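Probable arabinosyltransferase B (Mycobacterium tuberculosis H37Rv, PDB 7BVF) polymerises arabinose into the arabinan of the arabinogalactan of the mycobacterial cell wall, acting as a membrane-embedded arabinosyltransferase. Local coordinates at residues Gly95-Thr101 and Ala113-Ser119; Val131-Val135 and Thr157-Phe161; Leu278-Val283 and Tyr384-Met389; Leu373-Val377 and Ala608-Val612. One frame throughout, in Å; residues are numbered along the deposited sequence.

Contact 1: Gly95-Thr101 and Ala113-Ser119; sequences GGVVLGT and ALFVVVS
From G95 beside S119 to T101 beside L114 the two chains run antiparallel, their end-to-end directions 169° apart, joined by two weak backbone hydrogen bonds. They lie side by side in the concanavalin-like domain, which belongs to a β-sandwich family. V118 N reaches G96 O at 3.4 Å and fairly straight; V116 N reaches L99 O at 3.2 Å but arrives bent, with 131° at the hydrogen. Side chains leave the pair on two sides.

On one side V98 fits between two valines. With chi1 at 57° its CG1 lies between the backbone N and the carbonyl carbon, and from there it fits against V116 CB at 3.6 Å and V118 CG2 at 3.6 Å. Next along, L99 lays its CB on V116 CG2 at 3.7 Å. This side is covered by the rest of the domain: V98 continues onto V87 of helix 85-89, and L99 and L114 onto A81 and F79 of strand 78-81.

The outer edges of the pair are bonded too, through the backbones of V97 and G100 to D191 and F189, and of F115 and V117 to T126 and D124. On the other side V97 and V117 lie alongside each other and point the same way, CG2 to CG1 at 3.7 Å. The F115 ring, which also has K104 as a cation-pi partner, is met by V97 at its edge: V97 CG1 sits near the ring plane, 3.9 Å from F115 CD1.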
loop_
_atom_site.group_PDB
_atom_site.type_symbol
_atom_site.label_atom_id
_atom_site.label_comp_id
_atom_site.label_asym_id
_atom_site.label_seq_id
_atom_site.Cartn_x
_atom_site.Cartn_y
_atom_site.Cartn_z
ATOM N N GLY A 95 -49.888 -5.000 -17.700
ATOM C CA GLY A 95 -48.721 -5.161 -18.543
ATOM C C GLY A 95 -48.332 -6.585 -18.877
ATOM O O GLY A 95 -48.497 -7.025 -20.018
ATOM N N GLY A 96 -47.840 -7.326 -17.897
ATOM C CA GLY A 96 -47.279 -8.631 -18.159
ATOM C C GLY A 96 -45.932 -8.554 -18.856
ATOM O O GLY A 96 -45.548 -7.541 -19.438
ATOM N N VAL A 97 -45.197 -9.660 -18.783
ATOM C CA VAL A 97 -43.895 -9.803 -19.421
ATOM C C VAL A 97 -44.018 -10.979 -20.376
ATOM O O VAL A 97 -43.844 -12.135 -19.976
ATOM C CB VAL A 97 -42.771 -10.022 -18.404
ATOM C CG1 VAL A 97 -41.459 -10.294 -19.108
ATOM C CG2 VAL A 97 -42.642 -8.820 -17.496
ATOM N N VAL A 98 -44.320 -10.693 -21.643
ATOM C CA VAL A 98 -44.598 -11.762 -22.598
ATOM C C VAL A 98 -43.382 -12.655 -22.784
ATOM O O VAL A 98 -43.516 -13.843 -23.094
ATOM C CB VAL A 98 -45.073 -11.164 -23.937
ATOM C CG1 VAL A 98 -44.041 -10.214 -24.481
ATOM C CG2 VAL A 98 -45.367 -12.257 -24.941
ATOM N N LEU A 99 -42.185 -12.119 -22.569
ATOM C CA LEU A 99 -40.974 -12.886 -22.817
ATOM C C LEU A 99 -39.828 -12.241 -22.061
ATOM O O LEU A 99 -39.542 -11.059 -22.256
ATOM C CB LEU A 99 -40.674 -12.943 -24.317
ATOM C CG LEU A 99 -39.607 -13.893 -24.847
ATOM C CD1 LEU A 99 -39.971 -14.269 -26.264
ATOM C CD2 LEU A 99 -38.231 -13.258 -24.809
ATOM N N GLY A 100 -39.182 -13.018 -21.199
ATOM C CA GLY A 100 -38.021 -12.558 -20.472
ATOM C C GLY A 100 -36.889 -13.558 -20.592
ATOM O O GLY A 100 -37.040 -14.632 -21.173
ATOM N N THR A 101 -35.758 -13.174 -20.039
ATOM C CA THR A 101 -34.574 -14.014 -20.028
ATOM C C THR A 101 -34.106 -14.356 -18.623
ATOM O O THR A 101 -33.622 -15.470 -18.396
ATOM C CB THR A 101 -33.453 -13.319 -20.816
ATOM O OG1 THR A 101 -33.680 -13.489 -22.219
ATOM C CG2 THR A 101 -32.128 -13.867 -20.471
ATOM N N ALA A 113 -30.160 -8.520 -19.182
ATOM C CA ALA A 113 -31.218 -9.426 -19.620
ATOM C C ALA A 113 -32.040 -8.707 -20.677
ATOM O O ALA A 113 -31.830 -7.524 -20.955
ATOM C CB ALA A 113 -32.095 -9.893 -18.460
ATOM N N LEU A 114 -32.988 -9.431 -21.262
ATOM C CA LEU A 114 -33.806 -8.922 -22.352
ATOM C C LEU A 114 -35.271 -9.115 -22.006
ATOM O O LEU A 114 -35.666 -10.196 -21.563
ATOM C CB LEU A 114 -33.467 -9.634 -23.662
ATOM C CG LEU A 114 -34.199 -9.204 -24.925
ATOM C CD1 LEU A 114 -33.225 -9.157 -26.074
ATOM C CD2 LEU A 114 -35.326 -10.162 -25.234
ATOM N N PHE A 115 -36.074 -8.073 -22.211
ATOM C CA PHE A 115 -37.493 -8.111 -21.901
ATOM C C PHE A 115 -38.296 -7.535 -23.059
ATOM O O PHE A 115 -37.815 -6.681 -23.805
ATOM C CB PHE A 115 -37.799 -7.344 -20.617
ATOM C CG PHE A 115 -37.197 -7.960 -19.392
ATOM C CD1 PHE A 115 -37.822 -9.010 -18.751
ATOM C CD2 PHE A 115 -36.004 -7.495 -18.883
ATOM C CE1 PHE A 115 -37.266 -9.581 -17.631
ATOM C CE2 PHE A 115 -35.452 -8.065 -17.761
ATOM C CZ PHE A 115 -36.081 -9.106 -17.137
ATOM N N VAL A 116 -39.529 -8.014 -23.193
ATOM C CA VAL A 116 -40.431 -7.655 -24.284
ATOM C C VAL A 116 -41.698 -7.047 -23.692
ATOM O O VAL A 116 -42.811 -7.340 -24.136
ATOM C CB VAL A 116 -40.739 -8.868 -25.182
ATOM C CG1 VAL A 116 -41.359 -8.428 -26.494
ATOM C CG2 VAL A 116 -39.472 -9.645 -25.457
ATOM N N VAL A 117 -41.535 -6.214 -22.662
ATOM C CA VAL A 117 -42.648 -5.886 -21.773
ATOM C C VAL A 117 -43.763 -5.158 -22.522
ATOM O O VAL A 117 -43.532 -4.451 -23.508
ATOM C CB VAL A 117 -42.153 -5.072 -20.565
ATOM C CG1 VAL A 117 -41.490 -5.990 -19.568
ATOM C CG2 VAL A 117 -41.155 -4.038 -21.006
ATOM N N VAL A 118 -44.995 -5.366 -22.057
ATOM C CA VAL A 118 -46.211 -5.001 -22.781
ATOM C C VAL A 118 -47.059 -4.067 -21.925
ATOM O O VAL A 118 -48.281 -4.227 -21.839
ATOM C CB VAL A 118 -47.005 -6.252 -23.203
ATOM C CG1 VAL A 118 -48.071 -5.901 -24.228
ATOM C CG2 VAL A 118 -46.075 -7.297 -23.771
ATOM N N SER A 119 -46.413 -3.123 -21.241
ATOM C CA SER A 119 -47.068 -2.391 -20.165
ATOM C C SER A 119 -48.334 -1.692 -20.655
ATOM O O SER A 119 -48.539 -1.476 -21.852
ATOM C CB SER A 119 -46.115 -1.364 -19.555
ATOM O OG SER A 119 -45.828 -0.328 -20.474
#

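Contact 2: Val131-Val135 and Thr157-Phe161; sequences VILSV and TFANF
T157 opens the contact by setting its CG2 against I132 CD1 at 3.5 Å, the two side chains crossing at about a right angle. The same isoleucine tip also lies 3.6 Å from T157 O, so I132 CD1 covers both the methyl and the carbonyl of the threonine. The next residue to face the strand is A159. Its single methyl has two neighbours: I132 CG2 at 3.5 Å and L133 CB at 3.7 Å. Two consecutive strand residues can meet one alanine because I132 and L133 form a classic β bulge opposite V125, which brings both side chains to the same side.

N160 turns its side chain away. Its backbone adopts a left-handed conformation, and the chain then presents F161 to the strand. With CG anti to the carbonyl carbon (chi1 -68°), the F161 ring comes in against L133 from the opposite direction. L133 CD2 stands over one ring face, 3.6 Å from the F161 centroid and 18° off the ring normal, a clear CH-pi contact. V135 slides past the same ring, with V135 CG2 lying 3.5 Å from F161 CE2.

No hydrogen bond crosses between the two segments, although they run nearly parallel; 157-161 lies over the strand through apolar side-chain contacts and forms no backbone pairing with it. Strand 131-136 makes its backbone bonds elsewhere, L133 and V135 pairing with V125 and V123 of the antiparallel strand 122-126. F161 reaches V125 on that strand and I148 of a nearby loop.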
loop_
_atom_site.group_PDB
_atom_site.type_symbol
_atom_site.label_atom_id
_atom_site.label_comp_id
_atom_site.label_asym_id
_atom_site.label_seq_id
_atom_site.Cartn_x
_atom_site.Cartn_y
_atom_site.Cartn_z
ATOM N N VAL A 131 -33.308 1.021 -24.157
ATOM C CA VAL A 131 -34.592 0.748 -24.797
ATOM C C VAL A 131 -34.314 0.533 -26.280
ATOM O O VAL A 131 -34.068 1.484 -27.022
ATOM C CB VAL A 131 -35.601 1.873 -24.570
ATOM C CG1 VAL A 131 -36.898 1.566 -25.298
ATOM C CG2 VAL A 131 -35.854 2.062 -23.092
ATOM N N ILE A 132 -34.347 -0.723 -26.717
ATOM C CA ILE A 132 -34.086 -1.022 -28.118
ATOM C C ILE A 132 -35.234 -0.535 -28.988
ATOM O O ILE A 132 -35.019 0.116 -30.015
ATOM C CB ILE A 132 -33.827 -2.524 -28.303
ATOM C CG1 ILE A 132 -32.433 -2.878 -27.807
ATOM C CG2 ILE A 132 -33.953 -2.912 -29.743
ATOM C CD1 ILE A 132 -32.186 -4.340 -27.801
ATOM N N LEU A 133 -36.470 -0.826 -28.592
ATOM C CA LEU A 133 -37.604 -0.316 -29.354
ATOM C C LEU A 133 -38.788 -0.107 -28.425
ATOM O O LEU A 133 -38.918 -0.785 -27.406
ATOM C CB LEU A 133 -37.987 -1.257 -30.501
ATOM C CG LEU A 133 -38.830 -0.648 -31.622
ATOM C CD1 LEU A 133 -38.269 0.693 -32.047
ATOM C CD2 LEU A 133 -38.928 -1.576 -32.807
ATOM N N SER A 134 -39.651 0.837 -28.789
ATOM C CA SER A 134 -40.853 1.127 -28.018
ATOM C C SER A 134 -41.924 1.660 -28.955
ATOM O O SER A 134 -41.646 2.534 -29.780
ATOM C CB SER A 134 -40.569 2.139 -26.906
ATOM O OG SER A 134 -41.760 2.773 -26.480
ATOM N N VAL A 135 -43.137 1.133 -28.827
ATOM C CA VAL A 135 -44.266 1.513 -29.673
ATOM C C VAL A 135 -45.527 1.587 -28.817
ATOM O O VAL A 135 -45.779 0.680 -28.010
ATOM C CB VAL A 135 -44.444 0.525 -30.837
ATOM C CG1 VAL A 135 -45.760 0.762 -31.543
ATOM C CG2 VAL A 135 -43.306 0.656 -31.821
ATOM N N THR A 157 -28.349 -5.819 -32.594
ATOM C CA THR A 157 -29.381 -6.101 -31.603
ATOM C C THR A 157 -30.706 -5.465 -32.025
ATOM O O THR A 157 -31.382 -4.804 -31.240
ATOM C CB THR A 157 -28.942 -5.626 -30.220
ATOM O OG1 THR A 157 -27.542 -5.868 -30.063
ATOM C CG2 THR A 157 -29.672 -6.410 -29.152
ATOM N N PHE A 158 -31.088 -5.643 -33.283
ATOM C CA PHE A 158 -32.222 -4.929 -33.850
ATOM C C PHE A 158 -33.548 -5.588 -33.466
ATOM O O PHE A 158 -33.591 -6.735 -33.026
ATOM C CB PHE A 158 -32.054 -4.845 -35.364
ATOM C CG PHE A 158 -30.632 -4.620 -35.786
ATOM C CD1 PHE A 158 -29.972 -3.459 -35.434
ATOM C CD2 PHE A 158 -29.944 -5.575 -36.506
ATOM C CE1 PHE A 158 -28.667 -3.244 -35.801
ATOM C CE2 PHE A 158 -28.634 -5.364 -36.879
ATOM C CZ PHE A 158 -27.996 -4.195 -36.523
ATOM N N ALA A 159 -34.646 -4.839 -33.645
ATOM C CA ALA A 159 -35.939 -5.218 -33.076
ATOM C C ALA A 159 -37.104 -5.291 -34.056
ATOM O O ALA A 159 -38.111 -5.918 -33.712
ATOM C CB ALA A 159 -36.328 -4.257 -31.949
ATOM N N ASN A 160 -37.050 -4.617 -35.204
ATOM C CA ASN A 160 -37.850 -4.959 -36.383
ATOM C C ASN A 160 -39.305 -5.364 -36.138
ATOM O O ASN A 160 -39.667 -6.513 -36.393
ATOM C CB ASN A 160 -37.154 -6.084 -37.155
ATOM C CG ASN A 160 -37.753 -6.304 -38.532
ATOM O OD1 ASN A 160 -38.534 -5.490 -39.018
ATOM N ND2 ASN A 160 -37.394 -7.415 -39.163
ATOM N N PHE A 161 -40.149 -4.467 -35.631
ATOM C CA PHE A 161 -41.580 -4.772 -35.588
ATOM C C PHE A 161 -42.103 -4.890 -37.015
ATOM O O PHE A 161 -42.215 -3.886 -37.724
ATOM C CB PHE A 161 -42.376 -3.704 -34.838
ATOM C CG PHE A 161 -42.100 -3.627 -33.360
ATOM C CD1 PHE A 161 -41.082 -4.348 -32.771
ATOM C CD2 PHE A 161 -42.902 -2.844 -32.550
ATOM C CE1 PHE A 161 -40.850 -4.256 -31.410
ATOM C CE2 PHE A 161 -42.677 -2.759 -31.195
ATOM C CZ PHE A 161 -41.652 -3.463 -30.625
#

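Contact 3: Leu278-Val283 and Tyr384-Met389; sequences LTDAVV and YWAAAM
T279 overlaps the indole of W385 with its hydroxyl: T279 OG1 stands over one face of the ring system, offset toward the rim, and lies 3.8 Å from W385 CE2. The other branch is used as well. CG2 is anti to the backbone N, and from there T279 CG2 touches A388 CB at 3.6 Å. V283, one turn on, puts its CG2 on the same methyl, again 3.6 Å from A388 CB, so this small residue receives two side chains at once.

V282 splits its contacts. Its CG2 comes to the edge of the indole, 3.9 Å from W385 CH2, while its CG1 meets M389 CE at 4.0 Å. L278 CD2 also approaches the indole edge, near W385 CZ2.

Segments 278-283 and 384-389 run nearly parallel, their axes 11° apart in direction and 10.4 Å apart at closest approach. They belong to the membrane bundle of a GT-C glycosyltransferase, 278-293 being a predicted transmembrane helix. W362 of helix 353-369 packs against T279, V283 and A388. It also donates from its indole N to D280, whose other carboxylate oxygen pairs with R367.

No hydrogen bond joins these two segments. The contact is made by methyls, an indole and one hydroxyl lying over its face, consistent with a membrane setting; the charge of D280, which takes no part in it, is probably balanced by R367.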
loop_
_atom_site.group_PDB
_atom_site.type_symbol
_atom_site.label_atom_id
_atom_site.label_comp_id
_atom_site.label_asym_id
_atom_site.label_seq_id
_atom_site.Cartn_x
_atom_site.Cartn_y
_atom_site.Cartn_z
ATOM N N LEU A 278 21.679 -41.232 10.051
ATOM C CA LEU A 278 20.785 -40.548 10.975
ATOM C C LEU A 278 20.105 -39.359 10.315
ATOM O O LEU A 278 18.950 -39.052 10.629
ATOM C CB LEU A 278 21.563 -40.101 12.210
ATOM C CG LEU A 278 20.756 -39.670 13.430
ATOM C CD1 LEU A 278 19.989 -40.843 14.008
ATOM C CD2 LEU A 278 21.673 -39.066 14.473
ATOM N N THR A 279 20.794 -38.684 9.394
ATOM C CA THR A 279 20.172 -37.584 8.668
ATOM C C THR A 279 18.999 -38.078 7.833
ATOM O O THR A 279 17.933 -37.449 7.808
ATOM C CB THR A 279 21.204 -36.893 7.780
ATOM O OG1 THR A 279 22.353 -36.554 8.559
ATOM C CG2 THR A 279 20.625 -35.630 7.197
ATOM N N ASP A 280 19.175 -39.209 7.148
ATOM C CA ASP A 280 18.088 -39.778 6.360
ATOM C C ASP A 280 16.921 -40.178 7.246
ATOM O O ASP A 280 15.758 -39.947 6.895
ATOM C CB ASP A 280 18.590 -40.982 5.571
ATOM C CG ASP A 280 19.799 -40.660 4.737
ATOM O OD1 ASP A 280 19.810 -39.582 4.112
ATOM O OD2 ASP A 280 20.739 -41.476 4.707
ATOM N N ALA A 281 17.211 -40.793 8.393
ATOM C CA ALA A 281 16.145 -41.168 9.316
ATOM C C ALA A 281 15.361 -39.944 9.772
ATOM O O ALA A 281 14.123 -39.949 9.780
ATOM C CB ALA A 281 16.726 -41.914 10.512
ATOM N N VAL A 282 16.070 -38.876 10.142
ATOM C CA VAL A 282 15.402 -37.665 10.610
ATOM C C VAL A 282 14.541 -37.065 9.508
ATOM O O VAL A 282 13.405 -36.647 9.752
ATOM C CB VAL A 282 16.433 -36.652 11.134
ATOM C CG1 VAL A 282 15.777 -35.308 11.365
ATOM C CG2 VAL A 282 17.062 -37.158 12.415
ATOM N N VAL A 283 15.059 -37.016 8.280
ATOM C CA VAL A 283 14.298 -36.394 7.199
ATOM C C VAL A 283 13.055 -37.210 6.872
ATOM O O VAL A 283 11.969 -36.655 6.671
ATOM C CB VAL A 283 15.190 -36.190 5.963
ATOM C CG1 VAL A 283 14.359 -35.753 4.783
ATOM C CG2 VAL A 283 16.247 -35.157 6.252
ATOM N N TYR A 384 25.641 -31.630 5.764
ATOM C CA TYR A 384 24.479 -32.481 5.545
ATOM C C TYR A 384 23.326 -32.082 6.453
ATOM O O TYR A 384 22.168 -32.054 6.020
ATOM C CB TYR A 384 24.854 -33.943 5.755
ATOM C CG TYR A 384 25.485 -34.561 4.535
ATOM C CD1 TYR A 384 24.723 -35.266 3.620
ATOM C CD2 TYR A 384 26.839 -34.418 4.286
ATOM C CE1 TYR A 384 25.294 -35.820 2.500
ATOM C CE2 TYR A 384 27.419 -34.968 3.166
ATOM C CZ TYR A 384 26.642 -35.668 2.277
ATOM O OH TYR A 384 27.215 -36.222 1.159
ATOM N N TRP A 385 23.621 -31.751 7.710
ATOM C CA TRP A 385 22.552 -31.324 8.606
ATOM C C TRP A 385 21.949 -29.999 8.161
ATOM O O TRP A 385 20.732 -29.806 8.255
ATOM C CB TRP A 385 23.070 -31.237 10.035
ATOM C CG TRP A 385 23.134 -32.567 10.696
ATOM C CD1 TRP A 385 24.247 -33.315 10.921
ATOM C CD2 TRP A 385 22.033 -33.321 11.207
ATOM N NE1 TRP A 385 23.909 -34.488 11.548
ATOM C CE2 TRP A 385 22.553 -34.514 11.734
ATOM C CE3 TRP A 385 20.655 -33.101 11.271
ATOM C CZ2 TRP A 385 21.748 -35.483 12.319
ATOM C CZ3 TRP A 385 19.859 -34.061 11.850
ATOM C CH2 TRP A 385 20.405 -35.237 12.367
ATOM N N ALA A 386 22.772 -29.083 7.648
ATOM C CA ALA A 386 22.248 -27.816 7.152
ATOM C C ALA A 386 21.343 -28.030 5.952
ATOM O O ALA A 386 20.261 -27.438 5.872
ATOM C CB ALA A 386 23.396 -26.878 6.793
ATOM N N ALA A 387 21.765 -28.875 5.011
ATOM C CA ALA A 387 20.927 -29.164 3.853
ATOM C C ALA A 387 19.597 -29.773 4.277
ATOM O O ALA A 387 18.531 -29.341 3.823
ATOM C CB ALA A 387 21.664 -30.092 2.890
ATOM N N ALA A 388 19.641 -30.771 5.164
ATOM C CA ALA A 388 18.416 -31.423 5.618
ATOM C C ALA A 388 17.473 -30.433 6.285
ATOM O O ALA A 388 16.276 -30.385 5.972
ATOM C CB ALA A 388 18.756 -32.558 6.578
ATOM N N MET A 389 17.997 -29.626 7.206
ATOM C CA MET A 389 17.139 -28.734 7.974
ATOM C C MET A 389 16.562 -27.623 7.108
ATOM O O MET A 389 15.395 -27.249 7.274
ATOM C CB MET A 389 17.918 -28.164 9.151
ATOM C CG MET A 389 18.154 -29.177 10.245
ATOM S SD MET A 389 16.633 -30.043 10.660
ATOM C CE MET A 389 17.283 -31.566 11.323
#

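Contact 4: Leu373-Val377 and Ala608-Val612; sequences LGPAV and ALTTV
V612 directs its CB at the loop 373-377 and forks there into two methyls, both of which touch it. CG1, anti to the backbone N (chi1 -178°), reaches A376 CB at 4.1 Å. CG2, on the other branch, fits beside the backbone, 4.0 Å from V377 CA and 4.1 Å from A376 O. One valine thus spans two successive loop residues.

Segment 373-377 lies in the connection between helices 353-369 and 381-395 of the GT-C membrane bundle, and V612 lies near the C-terminal end of helix 603-613, within a predicted transmembrane segment. A608 and V612 also touch helix 381-395, at A387 and A383, so the loop and the helix after it share one neighbour.

V377 answers from the loop side: its CG1 faces the helix backbone, 4.0 Å from A608 O, and its CG2 lies more loosely near the methyls of L609 and V612. No hydrogen bond joins the two segments. At the start of the loop segment, L373 crosses L609 at about a right angle and the two meet through their ends, L373 CD1 to L609 CD1 at 4.1 Å, while L373 also packs on P570 and L574 of helix 570-584.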
loop_
_atom_site.group_PDB
_atom_site.type_symbol
_atom_site.label_atom_id
_atom_site.label_comp_id
_atom_site.label_asym_id
_atom_site.label_seq_id
_atom_site.Cartn_x
_atom_site.Cartn_y
_atom_site.Cartn_z
ATOM N N LEU A 373 30.329 -30.842 -5.062
ATOM C CA LEU A 373 30.976 -29.576 -4.773
ATOM C C LEU A 373 32.272 -29.827 -4.018
ATOM O O LEU A 373 32.688 -29.004 -3.200
ATOM C CB LEU A 373 30.055 -28.667 -3.961
ATOM C CG LEU A 373 28.569 -28.648 -4.304
ATOM C CD1 LEU A 373 27.805 -27.859 -3.266
ATOM C CD2 LEU A 373 28.352 -28.059 -5.670
ATOM N N GLY A 374 32.893 -30.975 -4.253
ATOM C CA GLY A 374 34.216 -31.236 -3.746
ATOM C C GLY A 374 34.233 -32.155 -2.547
ATOM O O GLY A 374 33.197 -32.461 -1.952
ATOM N N PRO A 375 35.424 -32.619 -2.172
ATOM C CA PRO A 375 35.564 -33.499 -1.008
ATOM C C PRO A 375 35.445 -32.803 0.338
ATOM O O PRO A 375 35.690 -33.445 1.363
ATOM C CB PRO A 375 36.978 -34.078 -1.187
ATOM C CG PRO A 375 37.349 -33.796 -2.604
ATOM C CD PRO A 375 36.678 -32.514 -2.929
ATOM N N ALA A 376 35.093 -31.521 0.378
ATOM C CA ALA A 376 34.888 -30.829 1.642
ATOM C C ALA A 376 33.424 -30.695 2.013
ATOM O O ALA A 376 33.097 -30.724 3.202
ATOM C CB ALA A 376 35.520 -29.437 1.605
ATOM N N VAL A 377 32.535 -30.544 1.031
ATOM C CA VAL A 377 31.107 -30.538 1.329
ATOM C C VAL A 377 30.666 -31.918 1.790
ATOM O O VAL A 377 30.044 -32.066 2.846
ATOM C CB VAL A 377 30.301 -30.060 0.110
ATOM C CG1 VAL A 377 28.854 -29.872 0.492
ATOM C CG2 VAL A 377 30.879 -28.766 -0.415
ATOM N N ALA A 608 24.300 -25.869 2.497
ATOM C CA ALA A 608 25.364 -26.839 2.720
ATOM C C ALA A 608 26.704 -26.335 2.208
ATOM O O ALA A 608 27.752 -26.749 2.712
ATOM C CB ALA A 608 25.012 -28.166 2.056
ATOM N N LEU A 609 26.694 -25.455 1.208
ATOM C CA LEU A 609 27.934 -24.881 0.696
ATOM C C LEU A 609 28.411 -23.728 1.568
ATOM O O LEU A 609 29.611 -23.599 1.839
ATOM C CB LEU A 609 27.732 -24.412 -0.743
ATOM C CG LEU A 609 28.877 -23.663 -1.422
ATOM C CD1 LEU A 609 29.969 -24.626 -1.846
ATOM C CD2 LEU A 609 28.364 -22.866 -2.607
ATOM N N THR A 610 27.485 -22.882 2.020
ATOM C CA THR A 610 27.867 -21.794 2.910
ATOM C C THR A 610 28.391 -22.322 4.240
ATOM O O THR A 610 29.323 -21.749 4.815
ATOM C CB THR A 610 26.685 -20.857 3.134
ATOM O OG1 THR A 610 26.256 -20.332 1.875
ATOM C CG2 THR A 610 27.084 -19.712 4.034
ATOM N N THR A 611 27.817 -23.416 4.745
ATOM C CA THR A 611 28.299 -23.986 5.997
ATOM C C THR A 611 29.756 -24.422 5.906
ATOM O O THR A 611 30.442 -24.480 6.930
ATOM C CB THR A 611 27.413 -25.164 6.399
ATOM O OG1 THR A 611 26.055 -24.724 6.475
ATOM C CG2 THR A 611 27.811 -25.702 7.753
ATOM N N VAL A 612 30.248 -24.705 4.705
ATOM C CA VAL A 612 31.655 -25.034 4.532
ATOM C C VAL A 612 32.488 -23.788 4.248
ATOM O O VAL A 612 33.639 -23.701 4.683
ATOM C CB VAL A 612 31.824 -26.076 3.414
ATOM C CG1 VAL A 612 33.277 -26.457 3.256
ATOM C CG2 VAL A 612 30.987 -27.298 3.711
#

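The four contacts form two neighbourhoods at opposite sides of the chain's centre. Contacts 1 and 2 come first in sequence and follow one another within the concanavalin-like domain; their centres are 13 Å apart, and they do not touch each other, but strand 122-126 borders both. Contacts 3 and 4 lie in the membrane bundle, centres 15 Å apart, with segments that alternate along the chain. They touch directly, A386 CB lying 3.4 Å from T611 OG1, because helix 381-395 packs against helix 603-613. Between the two pairs the centres are 72 to 79 Å apart, so one chain combines a β-rich domain with a distant transmembrane helix bundle.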